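Local coordinates for protein phospholyase (Arthrobacter aurescens, PDB 5G4J) that probably uses pyridoxal 5'-phosphate to eliminate phosphate from phosphoethanolamine, and here holds the external aldimine of that substrate with the cofactor, at residues 63-68 / 414-419; 216-221 / 252-257; 369-374 / 409-414; 392-397 / 429-434. One frame throughout, in Å; residues are numbered along the deposited sequence.

How the contacts relate
Contacts 1, 2 and 3 surround the bound aldimine EXT, their centres 16 to 18 Å apart, whereas contact 4 lies away from it. Along the chain, contacts 2 and 3 are nested within the long loop closed by contact 1, and contacts 3 and 4 interleave. Contact 2 joins the end of strand 214-217 and the loop beyond it to the loop after strand 247-251, in the cofactor-binding sheet. Contact 3 pairs strands 368-373 and 410-413 of the second sheet, and contact 1 continues from it through the shared Arg-414. Helices 384-396 and 421-436, joined in contact 4, pack on this sheet, Leu-431 meeting Ile-371 and Leu-411. Both sheets therefore contribute to one active site, with Gln-254 and Arg-414 bonded at their junction.

Contact 1 of 4, residues 63-68 / 414-419; sequences NVPHVG and RPPLVF. With EXT ({5-hydroxy-6-methyl-4-[(E)-{[2-(phosphonooxy)ethyl]imino}methyl]pyridin-3-yl}methyl dihydrogen phosphate), chain C.
In the pocket for the substrate phosphate, the amide of Asn-63 lies flat on the guanidinium of Arg-414, their planes 5° apart. Asn-63 OD1 sits over the centre of the guanidinium, 3.3 Å from Arg-414 CZ, without a hydrogen bond; the contact is a stack, and it leaves the edge of the arginine to the ligand. There Arg-414 NH1 donates to EXT OAP and Arg-414 NH2 to EXT OAS, each at 2.7 Å, a two-pronged grip on the phosphate of the phosphoethanolamine portion. A bend in the arginine chain at chi3 (55°) turns its end along the amide. Arg-414 NE is held by Tyr-61 O, and the Tyr-61 ring adds a cation-pi contact.

Beyond the pocket, two type I beta turns, Pro-65 to Gly-68 and Pro-416 to Phe-419, bring together the loops that follow strands 56-59 and 410-413 of one sheet. Their single direct hydrogen bond runs from Leu-417 N to His-66 O, 2.8 Å long but bent to 137° at the hydrogen. Leu-417 CB makes a CH-pi contact over one face of the imidazole, 4.2 Å from the ring centroid of His-66, while Leu-417 CD2 reaches His-66 CE1 at 3.7 Å. Pro-416 CB presses against Pro-65 O at 3.2 Å. At the far end, Val-418 directs CG2 to Gly-68 CA, 3.8 Å away, and CG1 to the carbonyl of Val-67. Tyr-328 and Leu-334 touch both Val-67 and Val-418, bringing helices 316-331 and 334-355 against this end.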
# COMPACT_ATOMS: atom_id res chain seq x y z
N ASN A 63 -17.50 -3.87 -5.40
CA ASN A 63 -17.16 -4.93 -4.49
C ASN A 63 -16.42 -4.50 -3.28
O ASN A 63 -16.32 -5.27 -2.35
CB ASN A 63 -16.43 -6.06 -5.20
CG ASN A 63 -15.05 -5.67 -5.66
OD1 ASN A 63 -14.75 -4.52 -5.90
ND2 ASN A 63 -14.23 -6.68 -5.82
N VAL A 64 -15.86 -3.29 -3.29
CA VAL A 64 -15.17 -2.80 -2.10
C VAL A 64 -16.07 -2.69 -0.86
O VAL A 64 -15.72 -3.20 0.22
CB VAL A 64 -14.43 -1.50 -2.43
CG1 VAL A 64 -13.89 -0.85 -1.18
CG2 VAL A 64 -13.30 -1.77 -3.41
N PRO A 65 -17.31 -2.17 -0.99
CA PRO A 65 -18.23 -2.18 0.13
C PRO A 65 -18.93 -3.52 0.21
O PRO A 65 -20.18 -3.68 0.01
CB PRO A 65 -19.20 -1.04 -0.20
CG PRO A 65 -19.16 -0.92 -1.67
CD PRO A 65 -17.84 -1.43 -2.16
N HIS A 66 -18.11 -4.52 0.53
CA HIS A 66 -18.53 -5.90 0.56
C HIS A 66 -19.77 -6.19 1.38
O HIS A 66 -20.65 -6.96 0.98
CB HIS A 66 -17.34 -6.69 1.16
CG HIS A 66 -17.49 -8.16 1.12
ND1 HIS A 66 -17.54 -8.84 -0.05
CD2 HIS A 66 -17.56 -9.08 2.10
CE1 HIS A 66 -17.64 -10.13 0.19
NE2 HIS A 66 -17.72 -10.29 1.49
N VAL A 67 -19.88 -5.52 2.54
CA VAL A 67 -21.01 -5.66 3.45
C VAL A 67 -21.97 -4.43 3.43
O VAL A 67 -22.74 -4.20 4.39
CB VAL A 67 -20.60 -6.06 4.91
CG1 VAL A 67 -19.96 -7.46 4.88
CG2 VAL A 67 -19.68 -5.04 5.56
N GLY A 68 -21.91 -3.70 2.35
CA GLY A 68 -22.78 -2.56 2.10
C GLY A 68 -22.20 -1.21 2.41
O GLY A 68 -21.39 -1.08 3.33
N ARG A 414 -21.44 -6.92 -10.19
CA ARG A 414 -20.57 -7.34 -9.06
C ARG A 414 -20.96 -6.51 -7.89
O ARG A 414 -20.16 -5.69 -7.43
CB ARG A 414 -19.12 -7.17 -9.43
CG ARG A 414 -18.08 -7.69 -8.42
CD ARG A 414 -16.71 -7.06 -8.72
NE ARG A 414 -16.77 -5.63 -8.75
CZ ARG A 414 -15.73 -4.85 -9.06
NH1 ARG A 414 -14.50 -5.37 -9.26
NH2 ARG A 414 -15.89 -3.52 -9.15
N PRO A 415 -22.17 -6.72 -7.37
CA PRO A 415 -22.70 -5.78 -6.34
C PRO A 415 -22.13 -6.04 -4.95
O PRO A 415 -21.50 -7.12 -4.71
CB PRO A 415 -24.20 -6.04 -6.37
CG PRO A 415 -24.27 -7.48 -6.74
CD PRO A 415 -23.21 -7.69 -7.80
N PRO A 416 -22.34 -5.12 -4.02
CA PRO A 416 -22.13 -5.48 -2.61
C PRO A 416 -22.73 -6.81 -2.25
O PRO A 416 -23.80 -7.19 -2.80
CB PRO A 416 -22.72 -4.30 -1.83
CG PRO A 416 -22.72 -3.18 -2.83
CD PRO A 416 -22.76 -3.72 -4.19
N LEU A 417 -22.08 -7.59 -1.38
CA LEU A 417 -22.58 -8.92 -1.10
C LEU A 417 -23.91 -8.99 -0.24
O LEU A 417 -24.36 -10.06 0.10
CB LEU A 417 -21.51 -9.82 -0.46
CG LEU A 417 -21.44 -11.21 -1.11
CD1 LEU A 417 -20.87 -11.17 -2.56
CD2 LEU A 417 -20.72 -12.21 -0.24
N VAL A 418 -24.39 -7.83 0.20
CA VAL A 418 -25.69 -7.74 0.79
C VAL A 418 -26.82 -7.60 -0.21
O VAL A 418 -27.98 -7.44 0.19
CB VAL A 418 -25.76 -6.58 1.81
CG1 VAL A 418 -24.86 -6.88 3.01
CG2 VAL A 418 -25.36 -5.25 1.22
N PHE A 419 -26.52 -7.61 -1.50
CA PHE A 419 -27.52 -7.57 -2.61
C PHE A 419 -28.33 -8.83 -2.55
O PHE A 419 -27.79 -9.93 -2.52
CB PHE A 419 -26.68 -7.55 -3.88
CG PHE A 419 -27.38 -7.28 -5.17
CD1 PHE A 419 -27.82 -8.30 -5.92
CD2 PHE A 419 -27.40 -6.01 -5.70
CE1 PHE A 419 -28.33 -8.12 -7.20
CE2 PHE A 419 -27.92 -5.81 -6.97
CZ PHE A 419 -28.40 -6.87 -7.69
CAA EXT C . -6.82 -5.17 -8.67
CAB EXT C . -7.38 -3.88 -8.82
PAC EXT C . -5.30 -2.35 -5.48
OAD EXT C . -5.77 -1.42 -6.58
OAE EXT C . -5.85 -2.31 -4.18
OAF EXT C . -3.83 -2.07 -5.28
OAG EXT C . -5.49 -3.76 -6.02
CAH EXT C . -4.89 -4.34 -7.22
CAI EXT C . -5.62 -5.38 -7.90
NAJ EXT C . -5.62 -7.78 -8.48
CAK EXT C . -5.07 -6.69 -7.88
CAL EXT C . -6.76 -7.59 -9.22
CAM EXT C . -7.31 -8.73 -9.89
CAN EXT C . -7.34 -6.31 -9.34
OAO EXT C . -8.48 -6.18 -10.12
OAP EXT C . -12.52 -4.30 -10.68
PAQ EXT C . -12.49 -2.75 -10.44
OAR EXT C . -12.76 -2.01 -11.79
OAS EXT C . -13.48 -2.22 -9.39
OAT EXT C . -10.89 -2.42 -10.02
CAU EXT C . -9.87 -2.15 -10.96
CAV EXT C . -8.59 -2.16 -10.12
NAW EXT C . -8.27 -3.59 -9.75

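Contact 2 of 4, residues 216-221 / 252-257; sequences LFDPLF and EVQSGF. With EXT ({5-hydroxy-6-methyl-4-[(E)-{[2-(phosphonooxy)ethyl]imino}methyl]pyridin-3-yl}methyl dihydrogen phosphate), chain C.
The carboxylate of Asp-218 and the amide of Gln-254 are inclined at 48°, with Gln-254 CB 4.0 Å from Asp-218 OD1. Above the carboxylate plane, Leu-220 N donates to OD1 and closes an Asx turn; Asp-218 O lies over the centre of one face of the Phe-221 ring. The pyridine ring of EXT carries Val-253 over one face, its CB 3.7 Å from EXT NAJ. No direct hydrogen bond joins the two segments. Instead, a bridging water donates to Asp-218 OD1 at 2.8 Å, accepts from Gln-254 N and gives a weak bond to Ser-255 OG.

Such loops after parallel strands, here 214-217 and 247-251, line the cofactor site in fold type I enzymes. Gln-254, bent at chi2 (-69°), sends NE2 to both EXT OAP and EXT OAO, 2.8 Å from each, while its OE1 accepts from Arg-414 NH1. Pro-219 CD packs on Ser-255 OG at 3.4 Å, and Leu-220 CD1 meets Ser-255 CB at 3.7 Å.

With an alanine at Asp-218, the water and Leu-220 N would probably be left without their acceptor and the turn less firmly held. Asp-218 OD2 also receives Ser-222 OG. Glu-252 OE1 accepts from Ser-255 OG at 2.6 Å, joined by the backbone N of Gly-266 and, on OE2, of Tyr-267. These donors would favour the negative form of both buried carboxylates.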
# COMPACT_ATOMS: atom_id res chain seq x y z
N LEU A 216 0.39 -16.60 -11.77
CA LEU A 216 -0.41 -15.68 -11.01
C LEU A 216 -1.73 -15.53 -11.75
O LEU A 216 -1.76 -15.25 -12.98
CB LEU A 216 0.34 -14.32 -10.92
CG LEU A 216 -0.44 -13.08 -10.45
CD1 LEU A 216 -0.91 -13.28 -9.02
CD2 LEU A 216 0.42 -11.81 -10.53
N PHE A 217 -2.85 -15.68 -11.08
CA PHE A 217 -4.14 -15.58 -11.81
C PHE A 217 -5.27 -15.16 -10.90
O PHE A 217 -5.26 -15.46 -9.70
CB PHE A 217 -4.50 -16.96 -12.46
CG PHE A 217 -4.93 -18.04 -11.47
CD1 PHE A 217 -4.04 -18.66 -10.62
CD2 PHE A 217 -6.26 -18.46 -11.42
CE1 PHE A 217 -4.44 -19.62 -9.69
CE2 PHE A 217 -6.64 -19.48 -10.51
CZ PHE A 217 -5.75 -20.03 -9.64
N ASP A 218 -6.25 -14.53 -11.54
CA ASP A 218 -7.57 -14.24 -10.96
C ASP A 218 -8.47 -15.43 -11.31
O ASP A 218 -8.77 -15.64 -12.46
CB ASP A 218 -8.13 -12.93 -11.51
CG ASP A 218 -9.68 -12.77 -11.36
OD1 ASP A 218 -10.30 -13.45 -10.49
OD2 ASP A 218 -10.26 -11.99 -12.15
N PRO A 219 -8.91 -16.19 -10.31
CA PRO A 219 -9.78 -17.42 -10.60
C PRO A 219 -11.05 -17.16 -11.47
O PRO A 219 -11.47 -18.05 -12.24
CB PRO A 219 -10.22 -17.85 -9.19
CG PRO A 219 -9.10 -17.46 -8.34
CD PRO A 219 -8.70 -16.07 -8.85
N LEU A 220 -11.60 -15.96 -11.41
CA LEU A 220 -12.75 -15.63 -12.26
C LEU A 220 -12.36 -15.19 -13.67
O LEU A 220 -13.26 -15.06 -14.52
CB LEU A 220 -13.61 -14.54 -11.61
CG LEU A 220 -14.52 -15.03 -10.49
CD1 LEU A 220 -15.09 -13.85 -9.72
CD2 LEU A 220 -15.71 -15.86 -11.08
N PHE A 221 -11.05 -14.87 -13.90
CA PHE A 221 -10.59 -14.35 -15.16
C PHE A 221 -11.53 -13.26 -15.60
O PHE A 221 -11.98 -13.21 -16.76
CB PHE A 221 -10.39 -15.51 -16.20
CG PHE A 221 -9.31 -16.44 -15.80
CD1 PHE A 221 -7.98 -16.07 -16.03
CD2 PHE A 221 -9.60 -17.62 -15.08
CE1 PHE A 221 -6.93 -16.91 -15.63
CE2 PHE A 221 -8.59 -18.43 -14.65
CZ PHE A 221 -7.25 -18.08 -14.94
N GLU A 252 -7.08 -13.16 -5.27
CA GLU A 252 -8.45 -13.15 -4.81
C GLU A 252 -9.10 -11.79 -4.67
O GLU A 252 -10.18 -11.68 -4.09
CB GLU A 252 -8.55 -13.92 -3.47
CG GLU A 252 -8.23 -15.35 -3.60
CD GLU A 252 -9.29 -16.23 -4.29
OE1 GLU A 252 -10.50 -15.84 -4.36
OE2 GLU A 252 -8.91 -17.31 -4.82
N VAL A 253 -8.50 -10.76 -5.27
CA VAL A 253 -9.02 -9.41 -5.10
C VAL A 253 -10.44 -9.32 -5.71
O VAL A 253 -11.31 -8.65 -5.18
CB VAL A 253 -8.07 -8.38 -5.71
CG1 VAL A 253 -8.70 -7.07 -5.84
CG2 VAL A 253 -6.79 -8.29 -4.88
N GLN A 254 -10.70 -10.02 -6.81
CA GLN A 254 -12.01 -10.04 -7.45
C GLN A 254 -12.87 -11.23 -7.00
O GLN A 254 -14.14 -11.08 -7.00
CB GLN A 254 -11.89 -10.15 -8.99
CG GLN A 254 -11.19 -8.99 -9.62
CD GLN A 254 -11.95 -7.71 -9.57
OE1 GLN A 254 -13.16 -7.71 -9.44
NE2 GLN A 254 -11.24 -6.59 -9.62
N SER A 255 -12.29 -12.39 -6.67
CA SER A 255 -13.10 -13.60 -6.49
C SER A 255 -13.28 -13.95 -5.00
O SER A 255 -13.89 -14.92 -4.69
CB SER A 255 -12.46 -14.75 -7.28
OG SER A 255 -11.18 -15.05 -6.77
N GLY A 256 -12.64 -13.21 -4.12
CA GLY A 256 -12.56 -13.55 -2.71
C GLY A 256 -13.73 -13.17 -1.81
O GLY A 256 -14.72 -12.63 -2.27
N PHE A 257 -13.61 -13.57 -0.55
CA PHE A 257 -14.61 -13.27 0.48
C PHE A 257 -16.04 -13.73 0.11
O PHE A 257 -17.01 -13.09 0.43
CB PHE A 257 -14.53 -11.81 0.92
CG PHE A 257 -13.24 -11.51 1.62
CD1 PHE A 257 -12.08 -11.28 0.89
CD2 PHE A 257 -13.15 -11.57 3.01
CE1 PHE A 257 -10.90 -11.08 1.57
CE2 PHE A 257 -11.98 -11.40 3.69
CZ PHE A 257 -10.85 -11.14 2.97
CAA EXT C . -6.82 -5.17 -8.67
CAB EXT C . -7.38 -3.88 -8.82
PAC EXT C . -5.30 -2.35 -5.48
OAD EXT C . -5.77 -1.42 -6.58
OAE EXT C . -5.85 -2.31 -4.18
OAF EXT C . -3.83 -2.07 -5.28
OAG EXT C . -5.49 -3.76 -6.02
CAH EXT C . -4.89 -4.34 -7.22
CAI EXT C . -5.62 -5.38 -7.90
NAJ EXT C . -5.62 -7.78 -8.48
CAK EXT C . -5.07 -6.69 -7.88
CAL EXT C . -6.76 -7.59 -9.22
CAM EXT C . -7.31 -8.73 -9.89
CAN EXT C . -7.34 -6.31 -9.34
OAO EXT C . -8.48 -6.18 -10.12
OAP EXT C . -12.52 -4.30 -10.68
PAQ EXT C . -12.49 -2.75 -10.44
OAR EXT C . -12.76 -2.01 -11.79
OAS EXT C . -13.48 -2.22 -9.39
OAT EXT C . -10.89 -2.42 -10.02
CAU EXT C . -9.87 -2.15 -10.96
CAV EXT C . -8.59 -2.16 -10.12
NAW EXT C . -8.27 -3.59 -9.75
O HOH W 1 -9.69 -12.33 -8.01

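Contact 3 of 4, residues 369-374 / 409-414; sequences FGIDII and NVLKMR. With EXT ({5-hydroxy-6-methyl-4-[(E)-{[2-(phosphonooxy)ethyl]imino}methyl]pyridin-3-yl}methyl dihydrogen phosphate), chain C.
Strands 369-373 and 410-413 run antiparallel, their axes at 164°, with Phe-369 and Met-413 bonded N to O in both directions, each bond 3.0 Å. They are neighbours in the mixed sheet that combines strands from both ends of the chain in this fold type I enzyme. Leu-411 N donates to Ile-371 O in a more bent bond, and Ile-373 N reaches Asn-409 O at 2.8 Å.

Asn-409 fastens the far end a second time: with CG held between its backbone N and carbonyl carbon (chi1 71°), ND2 swings to Ile-373 O at 3.0 Å. That oxygen lies in the plane of the amide, although the donor stands above the carbonyl plane. ND2 also gives a hydrogen to a water that donates onward to Asp-372 OD2, the carboxylate whose OD1 is held by Ser-361 N and Arg-363. A leucine at Asn-409 would probably leave Ile-373 O and this water without their donor.

On the face of Phe-369, Ile-371 and Leu-411, Met-413 CB lies over the Phe-369 ring, 3.7 Å from its centroid, with the sulfur placed obliquely; Phe-369 has two conformers and this holds for one, so it is less certain. Leu-411 CG touches Ile-373 CG1 at 4.1 Å, and Thr-387 and Ile-391 of helix 384-396 pack on Leu-411. On the other face, with Asp-372 and Val-410, Lys-412, bent at chi3, reaches the substrate phosphate, where its NZ donates to EXT OAP at 2.9 Å.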
# COMPACT_ATOMS: atom_id res chain seq x y z
N PHE A 369 -21.24 -11.73 -12.16
CA PHE A 369 -21.95 -12.27 -13.29
C PHE A 369 -21.77 -11.34 -14.47
O PHE A 369 -21.51 -10.11 -14.32
CB PHE A 369 -23.45 -12.64 -12.88
CG PHE A 369 -24.23 -11.54 -12.16
CD1 PHE A 369 -24.21 -11.38 -10.80
CD2 PHE A 369 -25.14 -10.75 -12.86
CE1 PHE A 369 -24.97 -10.41 -10.20
CE2 PHE A 369 -25.91 -9.76 -12.23
CZ PHE A 369 -25.83 -9.59 -10.94
N GLY A 370 -21.78 -11.90 -15.66
CA GLY A 370 -21.72 -11.10 -16.86
C GLY A 370 -22.29 -11.78 -18.09
O GLY A 370 -22.68 -12.96 -18.04
N ILE A 371 -22.44 -10.96 -19.13
CA ILE A 371 -22.81 -11.43 -20.44
C ILE A 371 -22.01 -10.68 -21.48
O ILE A 371 -21.78 -9.45 -21.37
CB ILE A 371 -24.33 -11.25 -20.73
CG1 ILE A 371 -24.84 -9.89 -20.30
CG2 ILE A 371 -25.12 -12.35 -20.03
CD1 ILE A 371 -26.30 -9.57 -20.70
N ASP A 372 -21.62 -11.40 -22.51
CA ASP A 372 -20.98 -10.78 -23.63
C ASP A 372 -22.02 -10.23 -24.62
O ASP A 372 -23.08 -10.83 -24.85
CB ASP A 372 -19.83 -11.63 -24.22
CG ASP A 372 -20.25 -12.92 -24.79
OD1 ASP A 372 -20.49 -13.87 -24.04
OD2 ASP A 372 -20.13 -13.04 -25.99
N ILE A 373 -21.78 -9.01 -25.04
CA ILE A 373 -22.72 -8.23 -25.88
C ILE A 373 -22.15 -8.24 -27.31
O ILE A 373 -20.93 -7.89 -27.56
CB ILE A 373 -22.87 -6.79 -25.38
CG1 ILE A 373 -23.37 -6.77 -23.93
CG2 ILE A 373 -23.82 -6.00 -26.26
CD1 ILE A 373 -24.63 -7.56 -23.61
N ILE A 374 -23.00 -8.70 -28.25
CA ILE A 374 -22.58 -8.96 -29.62
C ILE A 374 -23.57 -8.31 -30.62
O ILE A 374 -24.65 -7.85 -30.27
CB ILE A 374 -22.50 -10.46 -29.93
CG1 ILE A 374 -23.82 -11.17 -29.59
CG2 ILE A 374 -21.33 -11.09 -29.18
CD1 ILE A 374 -23.85 -12.61 -30.04
N ASN A 409 -16.71 -5.59 -24.25
CA ASN A 409 -18.10 -5.97 -24.51
C ASN A 409 -18.70 -6.94 -23.52
O ASN A 409 -19.78 -7.48 -23.80
CB ASN A 409 -18.19 -6.60 -25.89
CG ASN A 409 -17.58 -7.96 -25.98
OD1 ASN A 409 -16.48 -8.18 -25.55
ND2 ASN A 409 -18.30 -8.90 -26.56
N VAL A 410 -18.09 -7.14 -22.34
CA VAL A 410 -18.66 -8.05 -21.34
C VAL A 410 -19.22 -7.21 -20.23
O VAL A 410 -18.49 -6.54 -19.51
CB VAL A 410 -17.68 -9.05 -20.83
CG1 VAL A 410 -18.31 -9.95 -19.76
CG2 VAL A 410 -17.09 -9.85 -21.95
N LEU A 411 -20.54 -7.16 -20.12
CA LEU A 411 -21.11 -6.45 -18.95
C LEU A 411 -20.65 -7.09 -17.66
O LEU A 411 -20.57 -8.33 -17.60
CB LEU A 411 -22.58 -6.53 -19.00
CG LEU A 411 -23.25 -5.61 -19.96
CD1 LEU A 411 -24.75 -5.75 -19.81
CD2 LEU A 411 -22.90 -4.11 -19.95
N LYS A 412 -20.25 -6.27 -16.67
CA LYS A 412 -19.71 -6.77 -15.41
C LYS A 412 -20.66 -6.29 -14.27
O LYS A 412 -20.78 -5.08 -14.03
CB LYS A 412 -18.31 -6.21 -15.16
CG LYS A 412 -17.81 -6.13 -13.69
CD LYS A 412 -16.30 -6.23 -13.55
CE LYS A 412 -15.51 -5.07 -13.04
NZ LYS A 412 -14.06 -5.52 -12.78
N MET A 413 -21.28 -7.25 -13.55
CA MET A 413 -22.19 -6.99 -12.45
C MET A 413 -21.64 -7.70 -11.24
O MET A 413 -21.29 -8.88 -11.33
CB MET A 413 -23.53 -7.48 -12.86
CG MET A 413 -23.82 -6.69 -14.17
SD MET A 413 -25.32 -7.24 -14.98
CE MET A 413 -24.77 -8.63 -15.98
N ARG A 414 -21.44 -6.92 -10.19
CA ARG A 414 -20.57 -7.34 -9.06
C ARG A 414 -20.96 -6.51 -7.89
O ARG A 414 -20.16 -5.69 -7.43
CB ARG A 414 -19.12 -7.17 -9.43
CG ARG A 414 -18.08 -7.69 -8.42
CD ARG A 414 -16.71 -7.06 -8.72
NE ARG A 414 -16.77 -5.63 -8.75
CZ ARG A 414 -15.73 -4.85 -9.06
NH1 ARG A 414 -14.50 -5.37 -9.26
NH2 ARG A 414 -15.89 -3.52 -9.15
CAA EXT C . -6.82 -5.17 -8.67
CAB EXT C . -7.38 -3.88 -8.82
PAC EXT C . -5.30 -2.35 -5.48
OAD EXT C . -5.77 -1.42 -6.58
OAE EXT C . -5.85 -2.31 -4.18
OAF EXT C . -3.83 -2.07 -5.28
OAG EXT C . -5.49 -3.76 -6.02
CAH EXT C . -4.89 -4.34 -7.22
CAI EXT C . -5.62 -5.38 -7.90
NAJ EXT C . -5.62 -7.78 -8.48
CAK EXT C . -5.07 -6.69 -7.88
CAL EXT C . -6.76 -7.59 -9.22
CAM EXT C . -7.31 -8.73 -9.89
CAN EXT C . -7.34 -6.31 -9.34
OAO EXT C . -8.48 -6.18 -10.12
OAP EXT C . -12.52 -4.30 -10.68
PAQ EXT C . -12.49 -2.75 -10.44
OAR EXT C . -12.76 -2.01 -11.79
OAS EXT C . -13.48 -2.22 -9.39
OAT EXT C . -10.89 -2.42 -10.02
CAU EXT C . -9.87 -2.15 -10.96
CAV EXT C . -8.59 -2.16 -10.12
NAW EXT C . -8.27 -3.59 -9.75
O HOH W 2 -18.01 -11.81 -27.38

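Contact 4 of 4, residues 392-397 / 429-434; sequences EDMRER and GQLELS
Asp-393 OD2 takes the hydroxyl hydrogen of Ser-434 OG at 2.8 Å, on the anti lone pair that faces away from its other oxygen. Arg-397, one helical turn on, donates NE to the same Asp-393 OD2 at 3.0 Å in a salt bridge, the nitrogen standing above the carboxylate plane. The guanidinium is held at a second edge point: Arg-397 NH1 donates to Gln-430 OE1 at 3.0 Å, nearly straight at 167°. Both acceptors lie in the guanidinium plane, so the two bonds together fix its rotation. One face of the group rests on the backbone between Leu-433 and Ser-434, with Leu-433 CB 3.7 Å from Arg-397 NH1.

The extended chain of Arg-397, straight from CG to NE, carries the group across to helix 421-436, while Gln-430 doubles back at chi2 (-53°) to present its carbonyl oxygen. Beside these polar links, Met-394 curls at chi2 and chi3 so that SD lies 3.6 Å from Leu-431 N and its CE meets Leu-431 CB at 4.0 Å.

The two helical segments, 9.8 Å apart at their axes and crossing at 129°, pack side by side against the mixed sheet that contains strands 399-404 and 410-413. Met-394 also touches Val-399 and Ile-401 of strand 399-404, and Leu-431 packs on Leu-349 of helix 334-355. The polar chain of Ser-434, Asp-393, Arg-397 and Gln-430 thus balances one carboxylate against one guanidinium, which would probably keep Asp-393 negatively charged beside the buried serine.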
# COMPACT_ATOMS: atom_id res chain seq x y z
N GLU A 392 -24.80 3.02 -20.11
CA GLU A 392 -25.37 4.37 -19.92
C GLU A 392 -26.89 4.36 -19.74
O GLU A 392 -27.41 5.07 -18.88
CB GLU A 392 -24.94 5.29 -21.08
CG GLU A 392 -23.41 5.57 -21.12
CD GLU A 392 -22.86 6.61 -20.10
OE1 GLU A 392 -23.69 7.20 -19.37
OE2 GLU A 392 -21.62 6.89 -20.07
N ASP A 393 -27.59 3.53 -20.49
CA ASP A 393 -29.02 3.38 -20.28
C ASP A 393 -29.40 2.80 -18.87
O ASP A 393 -30.33 3.24 -18.18
CB ASP A 393 -29.57 2.49 -21.36
CG ASP A 393 -31.05 2.44 -21.36
OD1 ASP A 393 -31.69 3.48 -21.29
OD2 ASP A 393 -31.64 1.38 -21.42
N MET A 394 -28.62 1.81 -18.44
CA MET A 394 -28.83 1.21 -17.10
C MET A 394 -28.60 2.32 -16.05
O MET A 394 -29.38 2.45 -15.12
CB MET A 394 -27.88 0.01 -16.95
CG MET A 394 -28.35 -1.21 -17.66
SD MET A 394 -29.85 -1.93 -16.90
CE MET A 394 -29.09 -2.96 -15.63
N ARG A 395 -27.61 3.17 -16.23
CA ARG A 395 -27.40 4.29 -15.29
C ARG A 395 -28.62 5.17 -15.26
O ARG A 395 -29.12 5.57 -14.21
CB ARG A 395 -26.13 5.10 -15.62
CG ARG A 395 -25.84 6.32 -14.74
CD ARG A 395 -24.76 7.26 -15.31
NE ARG A 395 -24.90 7.48 -16.74
CZ ARG A 395 -25.87 8.20 -17.31
NH1 ARG A 395 -26.79 8.84 -16.59
NH2 ARG A 395 -25.93 8.21 -18.63
N GLU A 396 -29.13 5.49 -16.44
CA GLU A 396 -30.37 6.30 -16.55
C GLU A 396 -31.54 5.66 -15.79
O GLU A 396 -32.33 6.34 -15.10
CB GLU A 396 -30.74 6.54 -18.08
CG GLU A 396 -29.98 7.64 -18.79
CD GLU A 396 -30.24 9.04 -18.22
OE1 GLU A 396 -31.44 9.36 -17.97
OE2 GLU A 396 -29.25 9.80 -17.98
N ARG A 397 -31.64 4.35 -15.89
CA ARG A 397 -32.70 3.61 -15.20
C ARG A 397 -32.40 3.40 -13.72
O ARG A 397 -33.20 2.81 -13.03
CB ARG A 397 -32.91 2.25 -15.88
CG ARG A 397 -33.33 2.30 -17.33
CD ARG A 397 -33.12 0.98 -18.06
NE ARG A 397 -33.80 1.01 -19.34
CZ ARG A 397 -35.11 0.88 -19.54
NH1 ARG A 397 -35.96 0.61 -18.55
NH2 ARG A 397 -35.58 0.97 -20.78
N GLY A 429 -34.58 -7.03 -14.50
CA GLY A 429 -35.73 -6.43 -15.26
C GLY A 429 -35.28 -5.19 -16.05
O GLY A 429 -35.55 -5.09 -17.24
N GLN A 430 -34.51 -4.31 -15.43
CA GLN A 430 -34.01 -3.13 -16.15
C GLN A 430 -33.07 -3.54 -17.28
O GLN A 430 -33.06 -2.94 -18.32
CB GLN A 430 -33.34 -2.14 -15.19
CG GLN A 430 -34.27 -1.49 -14.18
CD GLN A 430 -35.49 -0.85 -14.84
OE1 GLN A 430 -35.34 0.08 -15.64
NE2 GLN A 430 -36.67 -1.45 -14.63
N LEU A 431 -32.27 -4.58 -17.05
CA LEU A 431 -31.36 -5.06 -18.10
C LEU A 431 -32.13 -5.57 -19.30
O LEU A 431 -31.74 -5.30 -20.47
CB LEU A 431 -30.44 -6.16 -17.58
CG LEU A 431 -29.44 -6.85 -18.54
CD1 LEU A 431 -28.46 -5.80 -19.03
CD2 LEU A 431 -28.66 -7.92 -17.83
N GLU A 432 -33.18 -6.34 -19.05
CA GLU A 432 -34.07 -6.82 -20.15
C GLU A 432 -34.69 -5.73 -20.98
O GLU A 432 -34.63 -5.79 -22.22
CB GLU A 432 -35.18 -7.74 -19.65
CG GLU A 432 -34.59 -9.02 -19.15
CD GLU A 432 -35.52 -10.23 -19.35
OE1 GLU A 432 -35.67 -10.65 -20.53
OE2 GLU A 432 -35.99 -10.72 -18.32
N LEU A 433 -35.25 -4.75 -20.29
CA LEU A 433 -35.82 -3.60 -20.96
C LEU A 433 -34.75 -2.80 -21.74
O LEU A 433 -34.98 -2.31 -22.84
CB LEU A 433 -36.53 -2.77 -19.93
CG LEU A 433 -37.75 -3.45 -19.27
CD1 LEU A 433 -38.27 -2.64 -18.09
CD2 LEU A 433 -38.86 -3.67 -20.28
N SER A 434 -33.55 -2.71 -21.17
CA SER A 434 -32.46 -2.01 -21.80
C SER A 434 -32.02 -2.76 -23.05
O SER A 434 -31.81 -2.18 -24.13
CB SER A 434 -31.33 -1.82 -20.75
OG SER A 434 -30.27 -1.01 -21.27